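Local coordinates for protein GH5 (Bacteroidetes bacterium AC2a, PDB 4YHE) that probably hydrolyses beta-1,4-glucosidic linkages of cellulose and related glucans, as a family 5 glycoside hydrolase with a beta/alpha-barrel fold, at residues A[60-65]-A[78-83]; A[275-280]-A[319-324]; A[307-312]-A[383-388]. All blocks are in the same frame, centred on the assembly; numbering follows the deposited sequence.

The three contacts join parts of one eight-stranded beta/alpha-barrel. Contacts 1 and 2 are buried and lie on opposite sides of the chain's centre, their own centres 33 Å apart; contact 3 is only partly buried and sits farther out, near the C-terminus. Contacts 2 and 3 both use helix 304-323, contact 2 at its C-terminal end and contact 3 near its start, with nearest atoms about 8 Å apart. Chemistry follows place: contact 1 sets two indoles edge to face, contact 2 joins leucine packing to an arginine-asparagine bond between neighbouring helices, and contact 3 lays proline and alanine carbons over aromatic rings.

Contact 1: residues A[60-65]-A[78-83]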
loop_
_atom_site.group_PDB
_atom_site.type_symbol
_atom_site.label_atom_id
_atom_site.label_comp_id
_atom_site.label_asym_id
_atom_site.label_seq_id
_atom_site.Cartn_x
_atom_site.Cartn_y
_atom_site.Cartn_z
ATOM N N ILE A 60 6.743 4.941 0.295
ATOM C CA ILE A 60 7.419 5.550 -0.834
ATOM C C ILE A 60 7.504 4.467 -1.905
ATOM O O ILE A 60 8.450 3.696 -1.918
ATOM C CB ILE A 60 8.799 6.059 -0.446
ATOM C CG1 ILE A 60 8.672 7.164 0.618
ATOM C CG2 ILE A 60 9.527 6.659 -1.632
ATOM C CD1 ILE A 60 9.960 7.429 1.369
ATOM N N PRO A 61 6.465 4.338 -2.718
ATOM C CA PRO A 61 6.535 3.268 -3.763
ATOM C C PRO A 61 7.628 3.656 -4.757
ATOM O O PRO A 61 7.767 4.849 -5.081
ATOM C CB PRO A 61 5.151 3.331 -4.420
ATOM C CG PRO A 61 4.572 4.667 -4.052
ATOM C CD PRO A 61 5.236 5.133 -2.799
ATOM N N VAL A 62 8.402 2.680 -5.255
ATOM C CA VAL A 62 9.470 2.999 -6.169
ATOM C C VAL A 62 9.376 2.049 -7.344
ATOM O O VAL A 62 9.309 0.851 -7.137
ATOM C CB VAL A 62 10.839 2.811 -5.508
ATOM C CG1 VAL A 62 11.934 3.086 -6.533
ATOM C CG2 VAL A 62 10.976 3.705 -4.267
ATOM N N THR A 63 9.392 2.598 -8.548
ATOM C CA THR A 63 9.437 1.765 -9.766
ATOM C C THR A 63 10.900 1.762 -10.189
ATOM O O THR A 63 11.506 2.837 -10.283
ATOM C CB THR A 63 8.563 2.360 -10.850
ATOM O OG1 THR A 63 7.176 2.266 -10.489
ATOM C CG2 THR A 63 8.789 1.633 -12.216
ATOM N N TRP A 64 11.482 0.587 -10.416
ATOM C CA TRP A 64 12.932 0.461 -10.641
ATOM C C TRP A 64 13.288 0.383 -12.143
ATOM O O TRP A 64 14.353 0.795 -12.574
ATOM C CB TRP A 64 13.502 -0.698 -9.828
ATOM C CG TRP A 64 13.282 -0.523 -8.348
ATOM C CD1 TRP A 64 12.163 -0.911 -7.650
ATOM C CD2 TRP A 64 14.148 0.108 -7.377
ATOM N NE1 TRP A 64 12.289 -0.574 -6.327
ATOM C CE2 TRP A 64 13.491 0.046 -6.130
ATOM C CE3 TRP A 64 15.409 0.715 -7.440
ATOM C CZ2 TRP A 64 14.052 0.552 -4.960
ATOM C CZ3 TRP A 64 15.952 1.222 -6.308
ATOM C CH2 TRP A 64 15.267 1.162 -5.065
ATOM N N MET A 65 12.320 -0.069 -12.913
ATOM C CA MET A 65 12.370 -0.155 -14.346
ATOM C C MET A 65 13.010 1.090 -14.967
ATOM O O MET A 65 12.595 2.208 -14.683
ATOM C CB MET A 65 10.896 -0.299 -14.766
ATOM C CG MET A 65 10.618 -0.717 -16.167
ATOM S SD MET A 65 8.840 -0.878 -16.363
ATOM C CE MET A 65 8.390 0.849 -16.415
ATOM N N ARG A 78 23.233 4.179 -9.546
ATOM C CA ARG A 78 23.473 4.761 -8.215
ATOM C C ARG A 78 22.681 6.007 -7.929
ATOM O O ARG A 78 22.250 6.216 -6.800
ATOM C CB ARG A 78 24.948 5.106 -7.987
ATOM C CG ARG A 78 25.173 5.662 -6.580
ATOM C CD ARG A 78 26.469 5.188 -5.983
ATOM N NE ARG A 78 27.519 6.183 -6.118
ATOM C CZ ARG A 78 28.820 5.910 -6.033
ATOM N NH1 ARG A 78 29.243 4.666 -5.832
ATOM N NH2 ARG A 78 29.705 6.891 -6.165
ATOM N N GLY A 79 22.510 6.874 -8.919
ATOM C CA GLY A 79 21.754 8.104 -8.698
ATOM C C GLY A 79 20.322 7.829 -8.259
ATOM O O GLY A 79 19.764 8.526 -7.393
ATOM N N TRP A 80 19.723 6.792 -8.835
ATOM C CA TRP A 80 18.329 6.432 -8.494
ATOM C C TRP A 80 18.255 5.933 -7.064
ATOM O O TRP A 80 17.441 6.417 -6.268
ATOM C CB TRP A 80 17.796 5.382 -9.453
ATOM C CG TRP A 80 16.355 5.096 -9.281
ATOM C CD1 TRP A 80 15.797 3.930 -8.831
ATOM C CD2 TRP A 80 15.273 5.964 -9.591
ATOM N NE1 TRP A 80 14.430 4.044 -8.811
ATOM C CE2 TRP A 80 14.081 5.277 -9.283
ATOM C CE3 TRP A 80 15.188 7.275 -10.066
ATOM C CZ2 TRP A 80 12.832 5.850 -9.449
ATOM C CZ3 TRP A 80 13.939 7.835 -10.240
ATOM C CH2 TRP A 80 12.782 7.123 -9.946
ATOM N N LEU A 81 19.149 4.997 -6.724
ATOM C CA LEU A 81 19.205 4.442 -5.380
ATOM C C LEU A 81 19.526 5.544 -4.345
ATOM O O LEU A 81 18.984 5.547 -3.251
ATOM C CB LEU A 81 20.222 3.297 -5.320
ATOM C CG LEU A 81 20.317 2.504 -4.025
ATOM C CD1 LEU A 81 18.954 1.980 -3.614
ATOM C CD2 LEU A 81 21.272 1.337 -4.201
ATOM N N ASP A 82 20.366 6.504 -4.724
ATOM C CA ASP A 82 20.675 7.686 -3.894
ATOM C C ASP A 82 19.439 8.493 -3.521
ATOM O O ASP A 82 19.297 8.950 -2.386
ATOM C CB ASP A 82 21.650 8.652 -4.627
ATOM C CG ASP A 82 23.119 8.179 -4.673
ATOM O OD1 ASP A 82 23.513 7.217 -4.011
ATOM O OD2 ASP A 82 23.899 8.800 -5.418
ATOM N N ARG A 83 18.555 8.703 -4.496
ATOM C CA ARG A 83 17.347 9.478 -4.260
ATOM C C ARG A 83 16.393 8.735 -3.332
ATOM O O ARG A 83 15.841 9.331 -2.406
ATOM C CB ARG A 83 16.673 9.819 -5.584
ATOM C CG ARG A 83 15.383 10.592 -5.475
ATOM C CD ARG A 83 15.546 11.906 -4.730
ATOM N NE ARG A 83 14.302 12.676 -4.760
ATOM C CZ ARG A 83 14.057 13.728 -3.984
ATOM N NH1 ARG A 83 14.974 14.144 -3.129
ATOM N NH2 ARG A 83 12.918 14.382 -4.082
#
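Trp64, in the irregular segment after strand 57-60, and Trp80, in the first turn of helix 78-93, bring their CA atoms to 8.3 Å, a gap that the Trp80 side chain crosses. Trp80 reaches over with CG anti to its backbone N (chi1 -173°), which carries the indole out toward the loop. The pair forms an offset edge-to-face stack: the edge of Trp80 meets the face of Trp64, the planes stand at 83°, and the centroid of the Trp64 six-membered ring is 5.2 Å from that of the Trp80 five-membered ring. Closest are Trp80 CD1 and Trp64 CE3, at 3.5 Å. Val62 CG1 packs against the Trp80 indole, 3.5 Å from Trp80 NE1, and also lies over the rim of a Trp64 face. The carbonyl of Thr63 approaches obliquely, its O 3.4 Å from Trp80 CZ2, and is itself hydrogen-bonded to Ser32 OG. This is the join between the second strand of the beta/alpha-barrel and the helix that follows it, where the chain leaving the strand folds back against the start of that helix. The next helix residue, Leu81, touches with its CD1 the edge of the Trp64 ring near its plane, 4.0 Å from Trp64 CH2. Trp64 is anchored from beyond the contact: its NE1 is hydrogen-bonded to Asn101 O at the end of the next strand, and its backbone N to Asp105 OD1. His67 stacks on the Trp80 ring, while Thr63 OG1 is hydrogen-bonded to Asp25 O and to His104 N.

Contact 2: residues A[275-280]-A[319-324]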
loop_
_atom_site.group_PDB
_atom_site.type_symbol
_atom_site.label_atom_id
_atom_site.label_comp_id
_atom_site.label_asym_id
_atom_site.label_seq_id
_atom_site.Cartn_x
_atom_site.Cartn_y
_atom_site.Cartn_z
ATOM N N GLY A 275 -16.737 -6.912 7.210
ATOM C CA GLY A 275 -16.571 -8.338 6.975
ATOM C C GLY A 275 -15.166 -8.615 6.448
ATOM O O GLY A 275 -14.486 -9.545 6.881
ATOM N N MET A 276 -14.727 -7.785 5.500
ATOM C CA MET A 276 -13.429 -7.949 4.893
ATOM C C MET A 276 -12.357 -7.785 5.948
ATOM O O MET A 276 -11.412 -8.562 6.030
ATOM C CB MET A 276 -13.253 -6.944 3.764
ATOM C CG MET A 276 -11.884 -7.012 3.124
ATOM S SD MET A 276 -10.760 -5.851 3.930
ATOM C CE MET A 276 -11.408 -4.350 3.164
ATOM N N LEU A 277 -12.531 -6.793 6.802
ATOM C CA LEU A 277 -11.565 -6.571 7.863
ATOM C C LEU A 277 -11.550 -7.732 8.831
ATOM O O LEU A 277 -10.497 -8.100 9.319
ATOM C CB LEU A 277 -11.862 -5.255 8.595
ATOM C CG LEU A 277 -11.727 -3.949 7.785
ATOM C CD1 LEU A 277 -12.234 -2.772 8.598
ATOM C CD2 LEU A 277 -10.288 -3.723 7.330
ATOM N N ASN A 278 -12.730 -8.284 9.136
ATOM C CA ASN A 278 -12.825 -9.435 10.026
ATOM C C ASN A 278 -12.051 -10.633 9.527
ATOM O O ASN A 278 -11.399 -11.332 10.310
ATOM C CB ASN A 278 -14.285 -9.811 10.265
ATOM C CG ASN A 278 -14.962 -8.895 11.274
ATOM O OD1 ASN A 278 -14.293 -8.286 12.101
ATOM N ND2 ASN A 278 -16.285 -8.740 11.164
ATOM N N ARG A 279 -12.079 -10.860 8.220
ATOM C CA ARG A 279 -11.309 -11.962 7.658
ATOM C C ARG A 279 -9.799 -11.801 7.860
ATOM O O ARG A 279 -9.112 -12.743 8.188
ATOM C CB ARG A 279 -11.722 -12.189 6.199
ATOM C CG ARG A 279 -13.166 -12.691 6.157
ATOM C CD ARG A 279 -13.610 -13.186 4.797
ATOM N NE ARG A 279 -13.803 -12.115 3.842
ATOM C CZ ARG A 279 -14.885 -11.340 3.737
ATOM N NH1 ARG A 279 -15.911 -11.455 4.556
ATOM N NH2 ARG A 279 -14.923 -10.423 2.778
ATOM N N LEU A 280 -9.310 -10.574 7.736
ATOM C CA LEU A 280 -7.918 -10.258 7.987
ATOM C C LEU A 280 -7.575 -10.372 9.478
ATOM O O LEU A 280 -6.521 -10.851 9.882
ATOM C CB LEU A 280 -7.657 -8.831 7.526
ATOM C CG LEU A 280 -7.688 -8.602 6.005
ATOM C CD1 LEU A 280 -7.587 -7.099 5.722
ATOM C CD2 LEU A 280 -6.558 -9.372 5.345
ATOM N N LYS A 319 -11.780 3.549 11.915
ATOM C CA LYS A 319 -12.120 3.099 13.291
ATOM C C LYS A 319 -12.148 1.584 13.298
ATOM O O LYS A 319 -11.516 0.926 14.128
ATOM C CB LYS A 319 -13.448 3.672 13.768
ATOM C CG LYS A 319 -13.867 3.141 15.135
ATOM C CD LYS A 319 -12.786 3.341 16.174
ATOM C CE LYS A 319 -13.343 3.229 17.608
ATOM N NZ LYS A 319 -12.263 2.816 18.548
ATOM N N ALA A 320 -12.817 1.013 12.308
ATOM C CA ALA A 320 -12.855 -0.441 12.205
ATOM C C ALA A 320 -11.452 -1.075 12.151
ATOM O O ALA A 320 -11.212 -2.143 12.720
ATOM C CB ALA A 320 -13.714 -0.871 11.008
ATOM N N MET A 321 -10.509 -0.418 11.465
ATOM C CA MET A 321 -9.151 -0.900 11.379
ATOM C C MET A 321 -8.430 -0.846 12.734
ATOM O O MET A 321 -7.841 -1.826 13.153
ATOM C CB MET A 321 -8.345 -0.069 10.348
ATOM C CG MET A 321 -8.785 -0.304 8.904
ATOM S SD MET A 321 -8.118 0.989 7.826
ATOM C CE MET A 321 -8.931 0.563 6.270
ATOM N N ARG A 322 -8.476 0.312 13.384
ATOM C CA ARG A 322 -7.891 0.460 14.712
ATOM C C ARG A 322 -8.383 -0.641 15.665
ATOM O O ARG A 322 -7.585 -1.276 16.339
ATOM C CB ARG A 322 -8.254 1.821 15.268
ATOM C CG ARG A 322 -7.962 2.024 16.748
ATOM C CD ARG A 322 -6.477 2.006 17.066
ATOM N NE ARG A 322 -6.250 2.011 18.516
ATOM C CZ ARG A 322 -6.346 3.075 19.309
ATOM N NH1 ARG A 322 -6.616 4.287 18.835
ATOM N NH2 ARG A 322 -6.138 2.924 20.611
ATOM N N ASP A 323 -9.692 -0.865 15.671
ATOM C CA ASP A 323 -10.302 -1.861 16.559
ATOM C C ASP A 323 -9.818 -3.269 16.289
ATOM O O ASP A 323 -9.845 -4.104 17.179
ATOM C CB ASP A 323 -11.826 -1.782 16.490
ATOM C CG ASP A 323 -12.376 -0.519 17.139
ATOM O OD1 ASP A 323 -11.630 0.135 17.887
ATOM O OD2 ASP A 323 -13.527 -0.145 16.867
ATOM N N ARG A 324 -9.357 -3.521 15.056
ATOM C CA ARG A 324 -8.749 -4.779 14.660
ATOM C C ARG A 324 -7.220 -4.751 14.638
ATOM O O ARG A 324 -6.590 -5.692 14.182
ATOM C CB ARG A 324 -9.324 -5.175 13.282
ATOM C CG ARG A 324 -10.743 -5.689 13.398
ATOM C CD ARG A 324 -11.623 -5.539 12.170
ATOM N NE ARG A 324 -12.999 -5.858 12.542
ATOM C CZ ARG A 324 -13.814 -5.044 13.209
ATOM N NH1 ARG A 324 -13.441 -3.798 13.522
ATOM N NH2 ARG A 324 -15.029 -5.461 13.542
#
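Arg324, just past the end of helix 304-323, and Asn278 of helix 270-285 make the polar link: Arg324 NE donates to Asn278 OD1 at 2.8 Å in a nearly straight bond, with an N-H...O angle of 166°. The oxygen lies in the guanidinium plane, but the donor stands above the amide's carbonyl plane, the two flat groups being turned 40° apart. Arg324 NH2 adds a weak second bond to the same oxygen. Beside this pair, Leu277 is the apolar centre. Its CB rests 3.6 Å from Arg324 CD. Leu277 CD1 presses on Ala320 CB at 3.4 Å, tighter than usual for two carbons. With chi1 -65° aiming Leu277 CG at the other helix, CD1 goes to Ala320 and CD2 to Met321 CG, the leucine and methionine side chains crossing at about a right angle.

The guanidinium is steadied from its own segment: Arg324 NH1 donates to Ala320 O at 2.9 Å, in the carbonyl plane and on a lone pair. Bonds to Asn278 and Ala320 together fix its rotation as the extended chain from CG to NE turns back along the end of helix 304-323. A leucine in place of Arg324 would probably leave Asn278 OD1 without its donor and Ala320 O without its side-chain bond, and remove the polar tie to helix 270-285. Farther out, Arg324 also touches Val274 and Phe281 of helix 270-285. This is side-by-side packing of consecutive outer helices of the barrel, 270-285 and 304-323, with Leu277 and Met321 both resting on Phe293 of strand 291-296, the strand that runs between them in sequence.

Contact 3: residues A[307-312]-A[383-388]; sequences EEFRLY and SAPESS
Pro385 lies between Phe309 and Tyr312 of helix 304-323; the CA atoms of Pro385 and Phe309 are 6.4 Å apart, and Ala384 pairs with Tyr312 in the same way. The two rings leave the helix by different first torsions. Phe309 has CG anti to its carbonyl carbon (chi1 -78°), which brings one face of the ring against Pro385 CG; Tyr312 has CG anti to the backbone N (chi1 172°) and swings its ring beneath Ala384. Pro385 CG stands almost straight above the Phe309 centroid, 3.7 Å away and 7° off the ring normal, a CH-pi contact over the centre of the face. The far end of that ring meets backbone instead: Phe309 CZ is 3.4 Å from Pro385 O, and Ser387 N comes in at the edge, near the ring plane.

Ala384 CB makes a second CH-pi contact, 3.6 Å from the Tyr312 centroid and shifted toward the rim, closest to CE1. Pro385 CD fills the angle at the root of the same side chain, 3.6 Å from Tyr312 CB, and Pro385 CB meets Glu308 CB at 4.0 Å.

Polar atoms find partners outside the two segments: Tyr312 OH is hydrogen-bonded to Glu270 OE2, Pro385 O to Thr260 OG1, and Ser387 OG to Glu256 OE1. The C-terminal tail after helix 377-382 is laid along an outer helix of the barrel. Its hold on this helix is apolar, made largely of C-H groups over aromatic faces, which suggests that fit of shape, more than directed bonds, governs how it lies on helix 304-323, while bonds to Glu256 and Thr260 help to hold the tail.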
loop_
_atom_site.group_PDB
_atom_site.type_symbol
_atom_site.label_atom_id
_atom_site.label_comp_id
_atom_site.label_asym_id
_atom_site.label_seq_id
_atom_site.Cartn_x
_atom_site.Cartn_y
_atom_site.Cartn_z
ATOM N N GLU A 307 -18.981 15.189 -0.270
ATOM C CA GLU A 307 -17.739 15.139 0.483
ATOM C C GLU A 307 -17.981 14.662 1.907
ATOM O O GLU A 307 -17.155 13.959 2.442
ATOM C CB GLU A 307 -16.985 16.486 0.454
ATOM C CG GLU A 307 -15.556 16.437 1.028
ATOM C CD GLU A 307 -14.548 15.648 0.178
ATOM O OE1 GLU A 307 -14.947 15.067 -0.866
ATOM O OE2 GLU A 307 -13.345 15.620 0.557
ATOM N N GLU A 308 -19.126 14.996 2.506
ATOM C CA GLU A 308 -19.384 14.508 3.874
ATOM C C GLU A 308 -19.450 12.983 3.937
ATOM O O GLU A 308 -19.017 12.369 4.931
ATOM C CB GLU A 308 -20.646 15.137 4.476
ATOM C CG GLU A 308 -20.503 16.627 4.845
ATOM C CD GLU A 308 -19.396 16.904 5.845
ATOM O OE1 GLU A 308 -19.331 16.223 6.862
ATOM O OE2 GLU A 308 -18.588 17.809 5.616
ATOM N N PHE A 309 -19.963 12.359 2.867
ATOM C CA PHE A 309 -19.956 10.912 2.801
ATOM C C PHE A 309 -18.564 10.294 2.719
ATOM O O PHE A 309 -18.344 9.275 3.316
ATOM C CB PHE A 309 -20.817 10.410 1.653
ATOM C CG PHE A 309 -22.277 10.448 1.971
ATOM C CD1 PHE A 309 -22.874 9.408 2.652
ATOM C CD2 PHE A 309 -23.039 11.563 1.630
ATOM C CE1 PHE A 309 -24.234 9.456 2.967
ATOM C CE2 PHE A 309 -24.380 11.613 1.934
ATOM C CZ PHE A 309 -24.973 10.568 2.617
ATOM N N ARG A 310 -17.657 10.908 1.960
ATOM C CA ARG A 310 -16.255 10.516 1.929
ATOM C C ARG A 310 -15.587 10.591 3.330
ATOM O O ARG A 310 -14.860 9.687 3.741
ATOM C CB ARG A 310 -15.517 11.376 0.895
ATOM C CG ARG A 310 -14.040 11.006 0.725
ATOM C CD ARG A 310 -13.251 12.178 0.193
ATOM N NE ARG A 310 -11.920 11.839 -0.254
ATOM C CZ ARG A 310 -10.943 12.707 -0.531
ATOM N NH1 ARG A 310 -11.094 14.000 -0.354
ATOM N NH2 ARG A 310 -9.782 12.265 -0.945
ATOM N N LEU A 311 -15.865 11.651 4.072
ATOM C CA LEU A 311 -15.320 11.801 5.415
ATOM C C LEU A 311 -15.890 10.746 6.350
ATOM O O LEU A 311 -15.145 10.173 7.128
ATOM C CB LEU A 311 -15.561 13.213 5.974
ATOM C CG LEU A 311 -15.013 14.384 5.183
ATOM C CD1 LEU A 311 -15.176 15.708 5.944
ATOM C CD2 LEU A 311 -13.536 14.187 4.891
ATOM N N TYR A 312 -17.196 10.487 6.237
ATOM C CA TYR A 312 -17.870 9.399 6.957
ATOM C C TYR A 312 -17.223 8.065 6.645
ATOM O O TYR A 312 -16.913 7.307 7.524
ATOM C CB TYR A 312 -19.376 9.350 6.628
ATOM C CG TYR A 312 -20.067 8.140 7.179
ATOM C CD1 TYR A 312 -20.281 8.009 8.561
ATOM C CD2 TYR A 312 -20.516 7.114 6.347
ATOM C CE1 TYR A 312 -20.889 6.895 9.085
ATOM C CE2 TYR A 312 -21.159 6.005 6.869
ATOM C CZ TYR A 312 -21.339 5.901 8.245
ATOM O OH TYR A 312 -21.951 4.827 8.804
ATOM N N SER A 383 -23.974 8.801 13.479
ATOM C CA SER A 383 -23.730 10.180 13.077
ATOM C C SER A 383 -23.548 10.348 11.559
ATOM O O SER A 383 -23.137 11.429 11.105
ATOM C CB SER A 383 -22.497 10.720 13.813
ATOM O OG SER A 383 -21.305 10.068 13.377
ATOM N N ALA A 384 -23.871 9.309 10.778
ATOM C CA ALA A 384 -23.664 9.359 9.322
ATOM C C ALA A 384 -24.454 10.504 8.675
ATOM O O ALA A 384 -25.582 10.797 9.072
ATOM C CB ALA A 384 -24.063 8.043 8.679
ATOM N N PRO A 385 -23.900 11.116 7.623
ATOM C CA PRO A 385 -24.541 12.318 7.079
ATOM C C PRO A 385 -25.809 12.067 6.241
ATOM O O PRO A 385 -26.116 10.949 5.819
ATOM C CB PRO A 385 -23.442 12.911 6.202
ATOM C CG PRO A 385 -22.677 11.696 5.711
ATOM C CD PRO A 385 -22.700 10.720 6.849
ATOM N N GLU A 386 -26.515 13.143 5.960
ATOM C CA GLU A 386 -27.783 13.070 5.235
ATOM C C GLU A 386 -27.603 13.048 3.718
ATOM O O GLU A 386 -26.836 13.833 3.173
ATOM C CB GLU A 386 -28.560 14.315 5.613
ATOM C CG GLU A 386 -30.000 14.359 5.183
ATOM C CD GLU A 386 -30.707 15.471 5.932
ATOM O OE1 GLU A 386 -30.130 16.579 6.058
ATOM O OE2 GLU A 386 -31.802 15.205 6.441
ATOM N N SER A 387 -28.317 12.171 3.022
ATOM C CA SER A 387 -28.216 12.137 1.576
ATOM C C SER A 387 -28.675 13.456 0.951
ATOM O O SER A 387 -29.562 14.133 1.480
ATOM C CB SER A 387 -29.041 10.988 1.010
ATOM O OG SER A 387 -29.165 11.119 -0.389
ATOM N N SER A 388 -28.083 13.809 -0.186
ATOM C CA SER A 388 -28.530 14.981 -0.934
ATOM C C SER A 388 -29.284 14.548 -2.200
ATOM O O SER A 388 -29.345 15.300 -3.177
ATOM C CB SER A 388 -27.346 15.923 -1.246
ATOM O OG SER A 388 -26.389 15.319 -2.121
#